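PDB 4OVY: haloacid dehalogenase domain protein hydrolase from Planctomyces limnophilus, which is probably a metal-dependent hydrolase of the haloacid dehalogenase superfamily, thought to act as a phosphatase and holding a calcium ion in this crystal. Local coordinates for residues 229-234 and 253-259; 37-43 and 155-161; 239-243 and 283-289. All blocks are in the same frame, centred on the assembly; numbering follows the deposited sequence.

Contact 1: 229-234 and 253-259; sequences VMAVGN and LGLIVHH. With CA (calcium ion), chain J.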
loop_
_atom_site.group_PDB
_atom_site.type_symbol
_atom_site.label_atom_id
_atom_site.label_comp_id
_atom_site.label_asym_id
_atom_site.label_seq_id
_atom_site.Cartn_x
_atom_site.Cartn_y
_atom_site.Cartn_z
ATOM N N VAL A 229 -7.532 -13.552 -4.262
ATOM C CA VAL A 229 -8.156 -14.832 -4.606
ATOM C C VAL A 229 -9.087 -15.348 -3.505
ATOM O O VAL A 229 -9.808 -16.329 -3.703
ATOM C CB VAL A 229 -7.101 -15.899 -4.971
ATOM C CG1 VAL A 229 -6.220 -15.391 -6.108
ATOM C CG2 VAL A 229 -6.274 -16.286 -3.756
HETATM N N MSE A 230 -9.077 -14.680 -2.353
HETATM C CA MSE A 230 -9.978 -15.014 -1.254
HETATM C C MSE A 230 -10.247 -13.789 -0.424
HETATM O O MSE A 230 -9.408 -12.896 -0.344
HETATM C CB MSE A 230 -9.302 -16.102 -0.426
HETATM C CG MSE A 230 -10.152 -16.643 0.703
HETATM SE SE MSE A 230 -9.121 -18.112 1.536
HETATM C CE MSE A 230 -10.122 -18.238 3.226
ATOM N N ALA A 231 -11.434 -13.730 0.174
ATOM C CA ALA A 231 -11.796 -12.635 1.064
ATOM C C ALA A 231 -12.767 -13.118 2.119
ATOM O O ALA A 231 -13.608 -13.975 1.854
ATOM C CB ALA A 231 -12.394 -11.474 0.287
ATOM N N VAL A 232 -12.634 -12.559 3.316
ATOM C CA VAL A 232 -13.527 -12.851 4.416
ATOM C C VAL A 232 -14.028 -11.545 5.028
ATOM O O VAL A 232 -13.243 -10.649 5.348
ATOM C CB VAL A 232 -12.854 -13.703 5.510
ATOM C CG1 VAL A 232 -13.888 -14.146 6.536
ATOM C CG2 VAL A 232 -12.135 -14.902 4.893
ATOM N N GLY A 233 -15.344 -11.454 5.179
ATOM C CA GLY A 233 -15.983 -10.296 5.789
ATOM C C GLY A 233 -17.094 -10.756 6.708
ATOM O O GLY A 233 -17.203 -11.955 7.001
ATOM N N ASN A 234 -17.912 -9.813 7.174
ATOM C CA ASN A 234 -19.053 -10.154 8.029
ATOM C C ASN A 234 -20.274 -9.246 7.874
ATOM O O ASN A 234 -21.323 -9.544 8.433
ATOM C CB ASN A 234 -18.646 -10.130 9.499
ATOM C CG ASN A 234 -18.420 -8.723 10.008
ATOM O OD1 ASN A 234 -17.509 -8.038 9.560
ATOM N ND2 ASN A 234 -19.261 -8.277 10.933
ATOM N N LEU A 253 -12.722 -17.281 -3.564
ATOM C CA LEU A 253 -13.548 -17.765 -2.462
ATOM C C LEU A 253 -13.907 -16.616 -1.522
ATOM O O LEU A 253 -13.036 -15.864 -1.085
ATOM C CB LEU A 253 -12.811 -18.864 -1.685
ATOM C CG LEU A 253 -13.538 -19.470 -0.479
ATOM C CD1 LEU A 253 -14.807 -20.192 -0.918
ATOM C CD2 LEU A 253 -12.630 -20.419 0.290
ATOM N N GLY A 254 -15.194 -16.480 -1.229
ATOM C CA GLY A 254 -15.665 -15.489 -0.263
ATOM C C GLY A 254 -16.386 -16.146 0.901
ATOM O O GLY A 254 -17.218 -17.050 0.707
ATOM N N LEU A 255 -16.064 -15.703 2.111
ATOM C CA LEU A 255 -16.757 -16.172 3.301
ATOM C C LEU A 255 -17.293 -15.023 4.132
ATOM O O LEU A 255 -16.746 -13.916 4.120
ATOM C CB LEU A 255 -15.843 -17.052 4.158
ATOM C CG LEU A 255 -15.374 -18.330 3.442
ATOM C CD1 LEU A 255 -13.892 -18.233 3.129
ATOM C CD2 LEU A 255 -15.647 -19.572 4.277
ATOM N N ILE A 256 -18.364 -15.316 4.857
ATOM C CA ILE A 256 -19.013 -14.360 5.737
ATOM C C ILE A 256 -19.081 -14.932 7.155
ATOM O O ILE A 256 -19.569 -16.041 7.364
ATOM C CB ILE A 256 -20.444 -14.048 5.255
ATOM C CG1 ILE A 256 -20.396 -13.308 3.917
ATOM C CG2 ILE A 256 -21.198 -13.235 6.306
ATOM C CD1 ILE A 256 -21.738 -13.215 3.227
ATOM N N VAL A 257 -18.605 -14.161 8.123
ATOM C CA VAL A 257 -18.726 -14.528 9.530
ATOM C C VAL A 257 -20.098 -14.071 10.030
ATOM O O VAL A 257 -20.362 -12.862 10.123
ATOM C CB VAL A 257 -17.613 -13.889 10.391
ATOM C CG1 VAL A 257 -17.759 -14.290 11.853
ATOM C CG2 VAL A 257 -16.237 -14.259 9.861
ATOM N N HIS A 258 -20.957 -15.045 10.339
ATOM C CA HIS A 258 -22.307 -14.801 10.819
ATOM C C HIS A 258 -22.360 -14.937 12.337
ATOM O O HIS A 258 -22.086 -16.006 12.899
ATOM C CB HIS A 258 -23.287 -15.774 10.146
ATOM C CG HIS A 258 -24.734 -15.432 10.339
ATOM N ND1 HIS A 258 -25.752 -16.316 10.047
ATOM C CD2 HIS A 258 -25.335 -14.310 10.801
ATOM C CE1 HIS A 258 -26.917 -15.752 10.311
ATOM N NE2 HIS A 258 -26.693 -14.534 10.772
ATOM N N HIS A 259 -22.715 -13.845 12.997
ATOM C CA HIS A 259 -22.751 -13.797 14.458
ATOM C C HIS A 259 -24.064 -14.340 14.993
ATOM O O HIS A 259 -25.048 -13.608 15.141
ATOM C CB HIS A 259 -22.511 -12.370 14.923
ATOM C CG HIS A 259 -21.142 -11.872 14.593
ATOM N ND1 HIS A 259 -20.138 -11.779 15.531
ATOM C CD2 HIS A 259 -20.592 -11.499 13.415
ATOM C CE1 HIS A 259 -19.038 -11.335 14.951
ATOM N NE2 HIS A 259 -19.285 -11.161 13.666
HETATM CA CA CA J . -17.087 -5.658 9.607
HETATM O O HOH W 1 -17.566 -4.463 7.101
HETATM O O HOH W 2 -18.362 -4.334 10.599
#

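Contact 2: 37-43 and 155-161; sequences RIVTFDN and FKTFIVS. With CA (calcium ion), chain J.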
loop_
_atom_site.group_PDB
_atom_site.type_symbol
_atom_site.label_atom_id
_atom_site.label_comp_id
_atom_site.label_asym_id
_atom_site.label_seq_id
_atom_site.Cartn_x
_atom_site.Cartn_y
_atom_site.Cartn_z
ATOM N N ARG A 37 -1.219 -15.187 -4.426
ATOM C CA ARG A 37 -2.033 -15.676 -3.310
ATOM C C ARG A 37 -2.306 -14.587 -2.275
ATOM O O ARG A 37 -1.728 -14.574 -1.188
ATOM C CB ARG A 37 -1.370 -16.889 -2.664
ATOM C CG ARG A 37 -1.237 -18.058 -3.627
ATOM C CD ARG A 37 -0.596 -19.263 -2.965
ATOM N NE ARG A 37 -0.174 -20.215 -3.979
ATOM C CZ ARG A 37 0.630 -21.250 -3.772
ATOM N NH1 ARG A 37 1.110 -21.516 -2.559
ATOM N NH2 ARG A 37 0.954 -22.024 -4.799
ATOM N N ILE A 38 -3.199 -13.676 -2.639
ATOM C CA ILE A 38 -3.589 -12.550 -1.798
ATOM C C ILE A 38 -4.947 -12.866 -1.199
ATOM O O ILE A 38 -5.882 -13.238 -1.927
ATOM C CB ILE A 38 -3.732 -11.255 -2.633
ATOM C CG1 ILE A 38 -2.432 -10.919 -3.373
ATOM C CG2 ILE A 38 -4.200 -10.090 -1.767
ATOM C CD1 ILE A 38 -1.207 -10.908 -2.493
ATOM N N VAL A 39 -5.054 -12.716 0.118
ATOM C CA VAL A 39 -6.322 -12.873 0.828
ATOM C C VAL A 39 -6.581 -11.646 1.698
ATOM O O VAL A 39 -5.676 -11.159 2.376
ATOM C CB VAL A 39 -6.372 -14.174 1.670
ATOM C CG1 VAL A 39 -5.231 -14.249 2.667
ATOM C CG2 VAL A 39 -7.707 -14.301 2.387
ATOM N N THR A 40 -7.818 -11.148 1.657
ATOM C CA THR A 40 -8.202 -9.942 2.382
ATOM C C THR A 40 -9.272 -10.235 3.430
ATOM O O THR A 40 -10.242 -10.954 3.171
ATOM C CB THR A 40 -8.705 -8.833 1.435
ATOM O OG1 THR A 40 -9.764 -9.334 0.608
ATOM C CG2 THR A 40 -7.581 -8.314 0.576
ATOM N N PHE A 41 -9.074 -9.664 4.613
ATOM C CA PHE A 41 -9.989 -9.795 5.739
ATOM C C PHE A 41 -10.452 -8.419 6.192
ATOM O O PHE A 41 -9.641 -7.512 6.362
ATOM C CB PHE A 41 -9.275 -10.431 6.938
ATOM C CG PHE A 41 -8.848 -11.853 6.717
ATOM C CD1 PHE A 41 -7.651 -12.145 6.079
ATOM C CD2 PHE A 41 -9.631 -12.903 7.172
ATOM C CE1 PHE A 41 -7.258 -13.458 5.877
ATOM C CE2 PHE A 41 -9.241 -14.220 6.969
ATOM C CZ PHE A 41 -8.052 -14.493 6.327
ATOM N N ASP A 42 -11.746 -8.270 6.443
ATOM C CA ASP A 42 -12.197 -7.182 7.298
ATOM C C ASP A 42 -11.666 -7.447 8.715
ATOM O O ASP A 42 -11.277 -8.581 9.038
ATOM C CB ASP A 42 -13.721 -7.102 7.299
ATOM C CG ASP A 42 -14.248 -5.776 7.818
ATOM O OD1 ASP A 42 -13.478 -4.832 8.080
ATOM O OD2 ASP A 42 -15.469 -5.677 7.957
ATOM N N ASN A 43 -11.645 -6.412 9.551
ATOM C CA ASN A 43 -11.224 -6.556 10.946
ATOM C C ASN A 43 -12.423 -6.634 11.900
ATOM O O ASN A 43 -12.748 -7.706 12.410
ATOM C CB ASN A 43 -10.282 -5.408 11.346
ATOM C CG ASN A 43 -9.683 -5.596 12.736
ATOM O OD1 ASN A 43 -9.414 -6.720 13.169
ATOM N ND2 ASN A 43 -9.472 -4.492 13.440
ATOM N N PHE A 155 0.157 -17.724 1.344
ATOM C CA PHE A 155 -0.730 -16.576 1.105
ATOM C C PHE A 155 -0.189 -15.365 1.836
ATOM O O PHE A 155 0.393 -15.508 2.907
ATOM C CB PHE A 155 -2.142 -16.810 1.649
ATOM C CG PHE A 155 -2.996 -17.695 0.799
ATOM C CD1 PHE A 155 -2.747 -19.053 0.716
ATOM C CD2 PHE A 155 -4.082 -17.172 0.104
ATOM C CE1 PHE A 155 -3.543 -19.874 -0.060
ATOM C CE2 PHE A 155 -4.886 -17.990 -0.674
ATOM C CZ PHE A 155 -4.612 -19.340 -0.761
ATOM N N LYS A 156 -0.398 -14.180 1.266
ATOM C CA LYS A 156 -0.183 -12.915 1.969
ATOM C C LYS A 156 -1.525 -12.435 2.491
ATOM O O LYS A 156 -2.450 -12.191 1.711
ATOM C CB LYS A 156 0.402 -11.838 1.050
ATOM C CG LYS A 156 1.829 -12.105 0.617
ATOM C CD LYS A 156 2.359 -11.037 -0.333
ATOM C CE LYS A 156 2.954 -9.838 0.386
ATOM N NZ LYS A 156 3.996 -9.161 -0.452
ATOM N N THR A 157 -1.609 -12.278 3.807
ATOM C CA THR A 157 -2.849 -11.939 4.489
ATOM C C THR A 157 -2.902 -10.431 4.715
ATOM O O THR A 157 -2.035 -9.882 5.387
ATOM C CB THR A 157 -2.946 -12.647 5.857
ATOM O OG1 THR A 157 -1.776 -12.355 6.636
ATOM C CG2 THR A 157 -3.066 -14.162 5.683
ATOM N N PHE A 158 -3.910 -9.776 4.143
ATOM C CA PHE A 158 -4.124 -8.339 4.319
ATOM C C PHE A 158 -5.393 -8.064 5.133
ATOM O O PHE A 158 -6.389 -8.795 5.039
ATOM C CB PHE A 158 -4.322 -7.652 2.965
ATOM C CG PHE A 158 -3.070 -7.452 2.171
ATOM C CD1 PHE A 158 -2.487 -8.517 1.489
ATOM C CD2 PHE A 158 -2.510 -6.185 2.036
ATOM C CE1 PHE A 158 -1.349 -8.324 0.725
ATOM C CE2 PHE A 158 -1.374 -5.994 1.276
ATOM C CZ PHE A 158 -0.792 -7.063 0.620
ATOM N N ILE A 159 -5.366 -6.982 5.901
ATOM C CA ILE A 159 -6.593 -6.406 6.446
ATOM C C ILE A 159 -7.091 -5.310 5.505
ATOM O O ILE A 159 -6.304 -4.496 5.015
ATOM C CB ILE A 159 -6.372 -5.829 7.856
ATOM C CG1 ILE A 159 -6.227 -6.969 8.864
ATOM C CG2 ILE A 159 -7.527 -4.926 8.272
ATOM C CD1 ILE A 159 -5.720 -6.508 10.212
ATOM N N VAL A 160 -8.400 -5.307 5.265
ATOM C CA VAL A 160 -9.074 -4.285 4.476
ATOM C C VAL A 160 -10.307 -3.852 5.279
ATOM O O VAL A 160 -11.354 -4.486 5.223
ATOM C CB VAL A 160 -9.453 -4.791 3.071
ATOM C CG1 VAL A 160 -10.065 -3.672 2.234
ATOM C CG2 VAL A 160 -8.225 -5.346 2.355
ATOM N N SER A 161 -10.155 -2.766 6.035
ATOM C CA SER A 161 -11.140 -2.353 7.040
ATOM C C SER A 161 -11.582 -0.910 6.828
ATOM O O SER A 161 -10.841 -0.098 6.290
ATOM C CB SER A 161 -10.543 -2.514 8.440
ATOM O OG SER A 161 -11.324 -1.875 9.438
HETATM CA CA CA J . -17.087 -5.658 9.607
HETATM O O HOH W 3 -13.364 -3.223 10.090
HETATM O O HOH W 1 -17.566 -4.463 7.101
HETATM O O HOH W 2 -18.362 -4.334 10.599
#

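Contact 3: 239-243 and 283-289; sequences YEMLE and DATSKGW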
loop_
_atom_site.group_PDB
_atom_site.type_symbol
_atom_site.label_atom_id
_atom_site.label_comp_id
_atom_site.label_asym_id
_atom_site.label_seq_id
_atom_site.Cartn_x
_atom_site.Cartn_y
_atom_site.Cartn_z
ATOM N N TYR A 239 -19.678 -6.187 1.031
ATOM C CA TYR A 239 -20.331 -6.743 -0.163
ATOM C C TYR A 239 -19.472 -6.580 -1.414
ATOM O O TYR A 239 -19.237 -7.543 -2.127
ATOM C CB TYR A 239 -21.706 -6.094 -0.394
ATOM C CG TYR A 239 -22.600 -6.816 -1.391
ATOM C CD1 TYR A 239 -22.330 -6.778 -2.755
ATOM C CD2 TYR A 239 -23.735 -7.505 -0.973
ATOM C CE1 TYR A 239 -23.144 -7.424 -3.672
ATOM C CE2 TYR A 239 -24.561 -8.151 -1.886
ATOM C CZ TYR A 239 -24.254 -8.110 -3.234
ATOM O OH TYR A 239 -25.054 -8.743 -4.161
ATOM N N GLU A 240 -19.014 -5.358 -1.682
ATOM C CA GLU A 240 -18.215 -5.098 -2.875
ATOM C C GLU A 240 -16.860 -5.813 -2.849
ATOM O O GLU A 240 -16.413 -6.308 -3.878
ATOM C CB GLU A 240 -18.041 -3.596 -3.114
ATOM C CG GLU A 240 -19.330 -2.885 -3.532
ATOM C CD GLU A 240 -20.115 -2.283 -2.377
ATOM O OE1 GLU A 240 -19.923 -2.695 -1.201
ATOM O OE2 GLU A 240 -20.945 -1.387 -2.661
HETATM N N MSE A 241 -16.220 -5.888 -1.683
HETATM C CA MSE A 241 -14.961 -6.635 -1.570
HETATM C C MSE A 241 -15.171 -8.094 -1.958
HETATM O O MSE A 241 -14.409 -8.641 -2.750
HETATM C CB MSE A 241 -14.356 -6.521 -0.171
HETATM C CG MSE A 241 -13.142 -7.441 -0.038
HETATM SE SE MSE A 241 -12.330 -7.308 1.749
HETATM C CE MSE A 241 -13.737 -8.196 2.813
ATOM N N LEU A 242 -16.192 -8.739 -1.406
ATOM C CA LEU A 242 -16.462 -10.152 -1.709
ATOM C C LEU A 242 -16.821 -10.345 -3.186
ATOM O O LEU A 242 -16.328 -11.262 -3.843
ATOM C CB LEU A 242 -17.576 -10.687 -0.813
ATOM C CG LEU A 242 -17.275 -10.730 0.695
ATOM C CD1 LEU A 242 -18.547 -10.929 1.509
ATOM C CD2 LEU A 242 -16.271 -11.811 1.021
ATOM N N GLU A 243 -17.665 -9.457 -3.709
ATOM C CA GLU A 243 -18.083 -9.518 -5.112
ATOM C C GLU A 243 -16.897 -9.379 -6.074
ATOM O O GLU A 243 -16.780 -10.119 -7.060
ATOM C CB GLU A 243 -19.113 -8.421 -5.378
ATOM C CG GLU A 243 -19.732 -8.422 -6.756
ATOM C CD GLU A 243 -20.847 -7.399 -6.853
ATOM O OE1 GLU A 243 -20.559 -6.190 -6.721
ATOM O OE2 GLU A 243 -22.013 -7.807 -7.039
ATOM N N ASP A 283 -27.912 -12.604 -0.319
ATOM C CA ASP A 283 -27.301 -12.939 -1.608
ATOM C C ASP A 283 -26.228 -14.029 -1.534
ATOM O O ASP A 283 -25.723 -14.463 -2.574
ATOM C CB ASP A 283 -26.705 -11.692 -2.260
ATOM C CG ASP A 283 -27.746 -10.839 -2.963
ATOM O OD1 ASP A 283 -28.943 -11.199 -2.961
ATOM O OD2 ASP A 283 -27.352 -9.803 -3.529
ATOM N N ALA A 284 -25.893 -14.487 -0.330
ATOM C CA ALA A 284 -24.773 -15.420 -0.160
ATOM C C ALA A 284 -24.884 -16.659 -1.056
ATOM O O ALA A 284 -23.940 -17.004 -1.759
ATOM C CB ALA A 284 -24.642 -15.842 1.296
ATOM N N THR A 285 -26.034 -17.325 -1.022
ATOM C CA THR A 285 -26.230 -18.540 -1.810
ATOM C C THR A 285 -26.035 -18.270 -3.299
ATOM O O THR A 285 -25.289 -18.986 -3.961
ATOM C CB THR A 285 -27.614 -19.164 -1.552
ATOM O OG1 THR A 285 -27.696 -19.563 -0.182
ATOM C CG2 THR A 285 -27.837 -20.388 -2.434
ATOM N N SER A 286 -26.677 -17.226 -3.818
ATOM C CA SER A 286 -26.567 -16.907 -5.239
ATOM C C SER A 286 -25.137 -16.539 -5.642
ATOM O O SER A 286 -24.734 -16.803 -6.770
ATOM C CB SER A 286 -27.528 -15.781 -5.632
ATOM O OG SER A 286 -27.207 -14.579 -4.952
ATOM N N LYS A 287 -24.385 -15.935 -4.724
ATOM C CA LYS A 287 -22.991 -15.538 -4.983
ATOM C C LYS A 287 -21.981 -16.674 -4.760
ATOM O O LYS A 287 -20.835 -16.582 -5.204
ATOM C CB LYS A 287 -22.603 -14.351 -4.090
ATOM C CG LYS A 287 -23.375 -13.067 -4.366
ATOM C CD LYS A 287 -23.000 -12.464 -5.709
ATOM C CE LYS A 287 -23.364 -10.987 -5.774
ATOM N NZ LYS A 287 -22.920 -10.386 -7.055
ATOM N N GLY A 288 -22.395 -17.735 -4.073
ATOM C CA GLY A 288 -21.475 -18.803 -3.679
ATOM C C GLY A 288 -20.647 -18.446 -2.451
ATOM O O GLY A 288 -19.633 -19.088 -2.158
ATOM N N TRP A 289 -21.074 -17.417 -1.729
ATOM C CA TRP A 289 -20.412 -17.021 -0.492
ATOM C C TRP A 289 -20.740 -18.008 0.626
ATOM O O TRP A 289 -21.901 -18.326 0.874
ATOM C CB TRP A 289 -20.831 -15.606 -0.082
ATOM C CG TRP A 289 -20.438 -14.538 -1.067
ATOM C CD1 TRP A 289 -19.456 -14.609 -2.008
ATOM C CD2 TRP A 289 -21.007 -13.219 -1.185
ATOM N NE1 TRP A 289 -19.388 -13.431 -2.715
ATOM C CE2 TRP A 289 -20.325 -12.561 -2.226
ATOM C CE3 TRP A 289 -22.040 -12.546 -0.524
ATOM C CZ2 TRP A 289 -20.623 -11.253 -2.610
ATOM C CZ3 TRP A 289 -22.338 -11.243 -0.911
ATOM C CH2 TRP A 289 -21.634 -10.614 -1.944
#

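Contact 1: 229-234 and 253-259
Met230 and Leu255 meet on one face of two parallel strands, the extended selenomethionine chain slanting across the leucine until its CE methyl lies 3.8 Å from Leu255 CD1. Val232 follows on the same face and splits its two branches: CG2 turns back to that same Leu255 CD1, while CG1, anti to the backbone N (chi1 -172°), points on to Val257 CG2 at 4.1 Å. Ala231 and Ile256 belong to the other face, where both lie against helix 239-246. Beneath the side chains five backbone hydrogen bonds alternate between the strands, from Leu253 N on Val229 O to the short Val257 N to Gly233 O bond of 2.8 Å.

Past Gly233 the strand 230-233 ends, and Asn234 takes over. Its CG sits between the backbone N and the carbonyl carbon (chi1 72°), CB lies 3.3 Å from Val257 O, and OD1 reaches the calcium ion at 2.4 Å. Thr46 also hydrogen-bonds OD1. The amide plane stands 68° from the His259 ring, whose NE2 bonds to Gly45 O and ND1 to Glu265, an arrangement that fixes the ring's rotation. Asp238 holds Asn234 N. Helix 239-246 connects the two strands in a beta-alpha-beta unit of the Rossmann-like HAD core, with a metal ligand at the C-terminal end of the first strand.

Contact 2: 37-43 and 155-161
With Phe155 CG anti to its carbonyl carbon (chi1 -78°), the ring lies so that Arg37 CB comes over one face of it, offset toward the rim, a CH-pi contact with CB 4.0 Å from the ring centroid. These residues lead into two neighbouring parallel strands of the Rossmann-like HAD core, joined by five backbone hydrogen bonds from Lys156 N on Arg37 O to Val160 N on Phe41 O.

Side chains alternate between the faces. Val39 CG1 packs alongside Thr157 CG2 at 3.7 Å, on the face that also carries Phe41, whose ring edge meets Phe158 O in plane and whose other neighbours include helix 141-152. On the opposite face Ile38 CG2 comes obliquely to Phe158 CD1, and Thr40 CG2 closes on Val160 CG2 at 3.5 Å. Lys156 leads away to Glu181 of the second subunit.

At the strand ends Asp42, in a sequence consistent with the HAD DxDx(T/V) motif, divides its carboxylate. OD2 binds the calcium ion at 2.3 Å; OD1 forms a salt bridge with Lys216, which also donates to Val160 O. Ser161 OG bonds to Ala163 N, and a water hydrogen-bonds both Asp42 OD1, at 2.6 Å, and Ser161 OG, at 2.5 Å.

Contact 3: 239-243 and 283-289
Trp289 drives the edge of its six-membered ring into the face of Tyr239, a T-shaped stack with the planes at 82° and the centroids 5.0 Å apart. CH2 is the atom at the front, standing over the centre of the tyrosine ring. Leu242 comes against one face of the indole: CB lies 3.6 Å from Trp289 CZ2, and CD1 sits over the six-membered ring. The aliphatic CB of Lys287 covers the opposite face, and the indole is thereby sandwiched between a residue of each segment.

Two polar links flank this core. The Tyr239 hydroxyl donates to Asp283 OD2 at 2.6 Å, using the anti lone pair of the carboxylate. Lys287 bends at chi2 (-69°) and then runs out past the tyrosine, its CE 3.2 Å from Tyr239 OH, to place NZ 2.7 Å from Glu243 OE2 in a salt bridge.

Helix 239-246 belongs to the alpha/beta HAD fold, and helix 279-287 runs beside it; the segments 239-243 and 283-287 lie 14° from parallel. Their axes are 12.3 Å apart, a separation spanned by side chains, with the indole wedged between. Helix 279-287 ends in a Schellman motif: Gly288 has positive phi, Trp289 N bonds back to Ala284 O and Gly288 N to Thr285 O, which turns the chain and brings the tryptophan inward.

Farther out, Thr246 OG1 accepts a hydrogen bond from Trp289 NE1, and Ile256 of strand 253-260 touches both Leu242 and Trp289. Ser286 OG and Lys287 N share Asp283 O as acceptor, pinning the last turn. Glu243 has a second partner, its OE1 bonding to Tyr192 OH of the second subunit.

In the fold
From the N terminus, strand 38-41 comes first, and contact 2 closes a long loop, about half of it helical, when strand 156-161 pairs with it. Contact 1 opens only later, at 229-234, and closes across helix 239-246 with strand 253-260. Contact 3 starts inside that loop and ends beyond it, so contacts 1 and 3 cross along the chain, while contact 2 precedes both. Strand 38-41 also pairs with 230-233, joining contacts 1 and 2 into one sheet, and the calcium ion sits where Asp42 and Asn234 converge. Helix 239-246 packs on this sheet, and contact 3 ties helix 279-287 to its flank, with Met241 reaching Thr40 of contact 2.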